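Local structure of lovastatin nonaketide synthase, polyketide synthase component (Aspergillus terreus, 7CPX) at residues Arg1882-Gly1894 and Val1903-Ile1915. The protein builds dihydromonacolin L, the polyketide precursor of lovastatin, from nine malonyl-CoA units, working as a homodimeric multidomain megasynthase together with lovC. The protein carries 2 engineered substitutions. Numbering follows the deposited sequence.
Sequences RVQALGFFYLVQG and VPVVALAERNASI. Engineered in segment 1882-1894: Q1884 (natural residue Gly), A1885 (natural residue Gln).
V1892 and A1907 exchange two backbone hydrogen bonds, and the one from V1892 N to A1907 O is almost straight (2.9 Å, 178° at the hydrogen). G1894 and V1905 form a second reciprocal pair. Y1890 and A1909 form a third, more bent pair: Y1890 N reaches A1909 O at 2.9 Å from well above the carbonyl plane, where strand 1903-1909 ends. The two strands are the arms of an antiparallel beta hairpin, 1887-1898 and 1901-1909, and on its other edge the first strand bonds to strand 1869-1883. Beyond the last pair the chain doubles back past one face of the Y1890 ring, and N1912 sets its CB over the centre of the tyrosine ring, a CH-pi contact 3.5 Å from the centroid. With CG anti to the backbone N (chi1 -171°), the N1912 amide continues over the same face, displaced toward CD1 and CE1 of Y1890, the two planes 18° apart, while OD1 bonds to S1876 OG. V1892 and A1909 share the Y1890 face of the sheet, V1892 CG1 touching A1909 CB at 3.6 Å. On the other face L1891 CD2 touches both V1906 CG1 (3.5 Å) and L1908 CD1, and L1908 CD2 meets V1883 CG2 tip to tip at 3.6 Å. Helices 1935-1953 and 2085-2095 pack on this side, touching L1891 and L1908 respectively. Just past the strand end, the extended E1910 lies alongside F1889, E1910 OE2 approaching the ring edge 3.4 Å from F1889 CE2.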
loop_
_atom_site.group_PDB
_atom_site.type_symbol
_atom_site.label_atom_id
_atom_site.label_comp_id
_atom_site.label_asym_id
_atom_site.label_seq_id
_atom_site.Cartn_x
_atom_site.Cartn_y
_atom_site.Cartn_z
ATOM N N ARG A 1882 -23.097 -3.356 40.014
ATOM C CA ARG A 1882 -23.133 -2.066 40.684
ATOM C C ARG A 1882 -24.339 -1.998 41.612
ATOM O O ARG A 1882 -25.428 -2.473 41.278
ATOM C CB ARG A 1882 -23.187 -0.940 39.653
ATOM C CG ARG A 1882 -23.038 0.454 40.234
ATOM C CD ARG A 1882 -23.220 1.511 39.158
ATOM N NE ARG A 1882 -23.027 2.861 39.673
ATOM C CZ ARG A 1882 -23.214 3.967 38.965
ATOM N NH1 ARG A 1882 -23.608 3.921 37.702
ATOM N NH2 ARG A 1882 -23.002 5.148 39.538
ATOM N N VAL A 1883 -24.138 -1.409 42.787
ATOM C CA VAL A 1883 -25.147 -1.381 43.839
ATOM C C VAL A 1883 -25.314 0.060 44.303
ATOM O O VAL A 1883 -24.464 0.588 45.032
ATOM C CB VAL A 1883 -24.770 -2.297 45.010
ATOM C CG1 VAL A 1883 -25.656 -2.018 46.208
ATOM C CG2 VAL A 1883 -24.878 -3.751 44.587
ATOM N N GLN A 1884 -26.410 0.690 43.881
ATOM C CA GLN A 1884 -26.798 2.034 44.314
ATOM C C GLN A 1884 -25.587 2.951 44.464
ATOM O O GLN A 1884 -25.423 3.658 45.461
ATOM C CB GLN A 1884 -27.602 1.977 45.613
ATOM C CG GLN A 1884 -26.882 1.307 46.773
ATOM C CD GLN A 1884 -27.317 1.853 48.119
ATOM O OE1 GLN A 1884 -27.882 1.133 48.943
ATOM N NE2 GLN A 1884 -27.050 3.134 48.350
ATOM N N ALA A 1885 -24.718 2.925 43.453
ATOM C CA ALA A 1885 -23.567 3.818 43.397
ATOM C C ALA A 1885 -22.577 3.566 44.531
ATOM O O ALA A 1885 -21.596 4.302 44.671
ATOM C CB ALA A 1885 -24.028 5.278 43.427
ATOM N N LEU A 1886 -22.816 2.535 45.346
ATOM C CA LEU A 1886 -21.867 2.203 46.402
ATOM C C LEU A 1886 -20.618 1.546 45.837
ATOM O O LEU A 1886 -19.537 1.656 46.428
ATOM C CB LEU A 1886 -22.519 1.281 47.431
ATOM C CG LEU A 1886 -23.591 1.903 48.326
ATOM C CD1 LEU A 1886 -24.281 0.823 49.143
ATOM C CD2 LEU A 1886 -22.993 2.962 49.237
ATOM N N GLY A 1887 -20.744 0.871 44.708
ATOM C CA GLY A 1887 -19.642 0.159 44.103
ATOM C C GLY A 1887 -20.156 -1.083 43.405
ATOM O O GLY A 1887 -21.358 -1.258 43.236
ATOM N N PHE A 1888 -19.219 -1.941 43.015
ATOM C CA PHE A 1888 -19.530 -3.187 42.332
ATOM C C PHE A 1888 -19.282 -4.349 43.277
ATOM O O PHE A 1888 -18.195 -4.468 43.853
ATOM C CB PHE A 1888 -18.689 -3.345 41.064
ATOM C CG PHE A 1888 -19.074 -2.404 39.964
ATOM C CD1 PHE A 1888 -18.640 -1.092 39.975
ATOM C CD2 PHE A 1888 -19.868 -2.832 38.916
ATOM C CE1 PHE A 1888 -18.993 -0.224 38.964
ATOM C CE2 PHE A 1888 -20.221 -1.972 37.899
ATOM C CZ PHE A 1888 -19.785 -0.663 37.923
ATOM N N PHE A 1889 -20.290 -5.201 43.434
ATOM C CA PHE A 1889 -20.223 -6.344 44.330
ATOM C C PHE A 1889 -20.695 -7.586 43.594
ATOM O O PHE A 1889 -21.658 -7.533 42.824
ATOM C CB PHE A 1889 -21.083 -6.122 45.576
ATOM C CG PHE A 1889 -20.799 -4.832 46.287
ATOM C CD1 PHE A 1889 -21.416 -3.658 45.891
ATOM C CD2 PHE A 1889 -19.921 -4.792 47.354
ATOM C CE1 PHE A 1889 -21.160 -2.470 46.543
ATOM C CE2 PHE A 1889 -19.660 -3.607 48.012
ATOM C CZ PHE A 1889 -20.280 -2.443 47.605
ATOM N N TYR A 1890 -20.018 -8.702 43.839
ATOM C CA TYR A 1890 -20.401 -9.979 43.259
ATOM C C TYR A 1890 -21.480 -10.617 44.121
ATOM O O TYR A 1890 -21.301 -10.772 45.331
ATOM C CB TYR A 1890 -19.198 -10.914 43.161
ATOM C CG TYR A 1890 -18.073 -10.409 42.292
ATOM C CD1 TYR A 1890 -18.056 -10.660 40.928
ATOM C CD2 TYR A 1890 -17.011 -9.706 42.839
ATOM C CE1 TYR A 1890 -17.022 -10.212 40.132
ATOM C CE2 TYR A 1890 -15.972 -9.255 42.052
ATOM C CZ TYR A 1890 -15.981 -9.510 40.698
ATOM O OH TYR A 1890 -14.948 -9.057 39.910
ATOM N N LEU A 1891 -22.592 -10.992 43.505
ATOM C CA LEU A 1891 -23.662 -11.648 44.243
ATOM C C LEU A 1891 -23.239 -13.080 44.546
ATOM O O LEU A 1891 -22.988 -13.865 43.625
ATOM C CB LEU A 1891 -24.962 -11.615 43.446
ATOM C CG LEU A 1891 -26.244 -12.061 44.159
ATOM C CD1 LEU A 1891 -26.302 -13.571 44.331
ATOM C CD2 LEU A 1891 -26.375 -11.370 45.508
ATOM N N VAL A 1892 -23.162 -13.420 45.829
ATOM C CA VAL A 1892 -22.699 -14.731 46.261
ATOM C C VAL A 1892 -23.762 -15.361 47.147
ATOM O O VAL A 1892 -24.539 -14.669 47.809
ATOM C CB VAL A 1892 -21.352 -14.642 47.012
ATOM C CG1 VAL A 1892 -20.300 -13.993 46.132
ATOM C CG2 VAL A 1892 -21.520 -13.869 48.310
ATOM N N GLN A 1893 -23.788 -16.689 47.149
ATOM C CA GLN A 1893 -24.670 -17.468 48.003
ATOM C C GLN A 1893 -23.863 -18.598 48.615
ATOM O O GLN A 1893 -22.990 -19.168 47.955
ATOM C CB GLN A 1893 -25.855 -18.031 47.210
ATOM C CG GLN A 1893 -26.804 -18.900 48.021
ATOM C CD GLN A 1893 -27.917 -19.487 47.174
ATOM O OE1 GLN A 1893 -27.870 -19.432 45.945
ATOM N NE2 GLN A 1893 -28.924 -20.051 47.827
ATOM N N GLY A 1894 -24.140 -18.922 49.871
ATOM C CA GLY A 1894 -23.443 -20.029 50.491
ATOM C C GLY A 1894 -23.616 -20.038 51.995
ATOM O O GLY A 1894 -24.404 -19.279 52.560
ATOM N N VAL A 1903 -25.597 -22.066 57.997
ATOM C CA VAL A 1903 -26.765 -21.264 57.639
ATOM C C VAL A 1903 -26.597 -20.750 56.214
ATOM O O VAL A 1903 -25.613 -20.055 55.929
ATOM C CB VAL A 1903 -26.954 -20.098 58.621
ATOM C CG1 VAL A 1903 -28.149 -19.250 58.221
ATOM C CG2 VAL A 1903 -27.109 -20.622 60.041
ATOM N N PRO A 1904 -27.500 -21.072 55.286
ATOM C CA PRO A 1904 -27.415 -20.465 53.953
ATOM C C PRO A 1904 -27.712 -18.975 54.007
ATOM O O PRO A 1904 -28.570 -18.521 54.765
ATOM C CB PRO A 1904 -28.478 -21.220 53.144
ATOM C CG PRO A 1904 -28.726 -22.476 53.906
ATOM C CD PRO A 1904 -28.532 -22.119 55.343
ATOM N N VAL A 1905 -26.991 -18.212 53.181
ATOM C CA VAL A 1905 -27.165 -16.768 53.097
ATOM C C VAL A 1905 -26.780 -16.316 51.697
ATOM O O VAL A 1905 -26.127 -17.040 50.939
ATOM C CB VAL A 1905 -26.322 -16.002 54.147
ATOM C CG1 VAL A 1905 -26.650 -16.473 55.553
ATOM C CG2 VAL A 1905 -24.838 -16.160 53.857
ATOM N N VAL A 1906 -27.197 -15.099 51.359
ATOM C CA VAL A 1906 -26.857 -14.447 50.102
ATOM C C VAL A 1906 -26.307 -13.069 50.434
ATOM O O VAL A 1906 -26.898 -12.337 51.234
ATOM C CB VAL A 1906 -28.073 -14.337 49.165
ATOM C CG1 VAL A 1906 -27.705 -13.573 47.906
ATOM C CG2 VAL A 1906 -28.596 -15.718 48.817
ATOM N N ALA A 1907 -25.180 -12.714 49.821
ATOM C CA ALA A 1907 -24.470 -11.494 50.166
ATOM C C ALA A 1907 -23.892 -10.848 48.915
ATOM O O ALA A 1907 -23.896 -11.424 47.823
ATOM C CB ALA A 1907 -23.355 -11.768 51.180
ATOM N N LEU A 1908 -23.400 -9.627 49.094
ATOM C CA LEU A 1908 -22.754 -8.843 48.044
ATOM C C LEU A 1908 -21.261 -8.798 48.360
ATOM O O LEU A 1908 -20.771 -7.864 48.997
ATOM C CB LEU A 1908 -23.357 -7.445 47.961
ATOM C CG LEU A 1908 -24.656 -7.298 47.167
ATOM C CD1 LEU A 1908 -25.641 -8.398 47.519
ATOM C CD2 LEU A 1908 -25.272 -5.935 47.425
ATOM N N ALA A 1909 -20.541 -9.818 47.903
ATOM C CA ALA A 1909 -19.114 -9.924 48.149
ATOM C C ALA A 1909 -18.351 -8.909 47.302
ATOM O O ALA A 1909 -18.918 -8.180 46.482
ATOM C CB ALA A 1909 -18.636 -11.341 47.844
ATOM N N GLU A 1910 -17.033 -8.876 47.503
ATOM C CA GLU A 1910 -16.154 -7.982 46.767
ATOM C C GLU A 1910 -14.987 -8.698 46.102
ATOM O O GLU A 1910 -14.096 -8.026 45.573
ATOM C CB GLU A 1910 -15.606 -6.891 47.699
ATOM C CG GLU A 1910 -16.678 -6.021 48.329
ATOM C CD GLU A 1910 -16.112 -5.030 49.327
ATOM O OE1 GLU A 1910 -14.896 -5.093 49.604
ATOM O OE2 GLU A 1910 -16.882 -4.188 49.835
ATOM N N ARG A 1911 -14.960 -10.032 46.115
ATOM C CA ARG A 1911 -13.840 -10.785 45.567
ATOM C C ARG A 1911 -14.243 -11.957 44.684
ATOM O O ARG A 1911 -13.383 -12.477 43.965
ATOM C CB ARG A 1911 -12.948 -11.313 46.702
ATOM C CG ARG A 1911 -12.161 -10.234 47.427
ATOM C CD ARG A 1911 -10.985 -9.749 46.594
ATOM N NE ARG A 1911 -10.323 -8.595 47.194
ATOM C CZ ARG A 1911 -10.650 -7.331 46.960
ATOM N NH1 ARG A 1911 -11.638 -7.010 46.139
ATOM N NH2 ARG A 1911 -9.968 -6.363 47.564
ATOM N N ASN A 1912 -15.501 -12.387 44.707
ATOM C CA ASN A 1912 -15.957 -13.515 43.900
ATOM C C ASN A 1912 -15.127 -14.760 44.200
ATOM O O ASN A 1912 -14.507 -15.360 43.319
ATOM C CB ASN A 1912 -15.899 -13.180 42.410
ATOM C CG ASN A 1912 -16.562 -14.234 41.550
ATOM O OD1 ASN A 1912 -17.417 -14.986 42.018
ATOM N ND2 ASN A 1912 -16.168 -14.299 40.284
ATOM N N ALA A 1913 -15.123 -15.144 45.471
ATOM C CA ALA A 1913 -14.272 -16.218 45.951
ATOM C C ALA A 1913 -15.096 -17.305 46.621
ATOM O O ALA A 1913 -16.200 -17.061 47.116
ATOM C CB ALA A 1913 -13.223 -15.692 46.934
ATOM N N SER A 1914 -14.538 -18.519 46.628
ATOM C CA SER A 1914 -15.172 -19.624 47.336
ATOM C C SER A 1914 -15.440 -19.252 48.786
ATOM O O SER A 1914 -16.443 -19.673 49.370
ATOM C CB SER A 1914 -14.287 -20.868 47.259
ATOM O OG SER A 1914 -13.048 -20.645 47.908
ATOM N N ILE A 1915 -14.547 -18.467 49.381
ATOM C CA ILE A 1915 -14.714 -17.958 50.735
ATOM C C ILE A 1915 -14.557 -16.446 50.692
ATOM O O ILE A 1915 -13.573 -15.933 50.148
ATOM C CB ILE A 1915 -13.706 -18.588 51.714
ATOM C CG1 ILE A 1915 -13.840 -20.112 51.681
ATOM C CG2 ILE A 1915 -13.936 -18.062 53.123
ATOM C CD1 ILE A 1915 -12.881 -20.843 52.591
#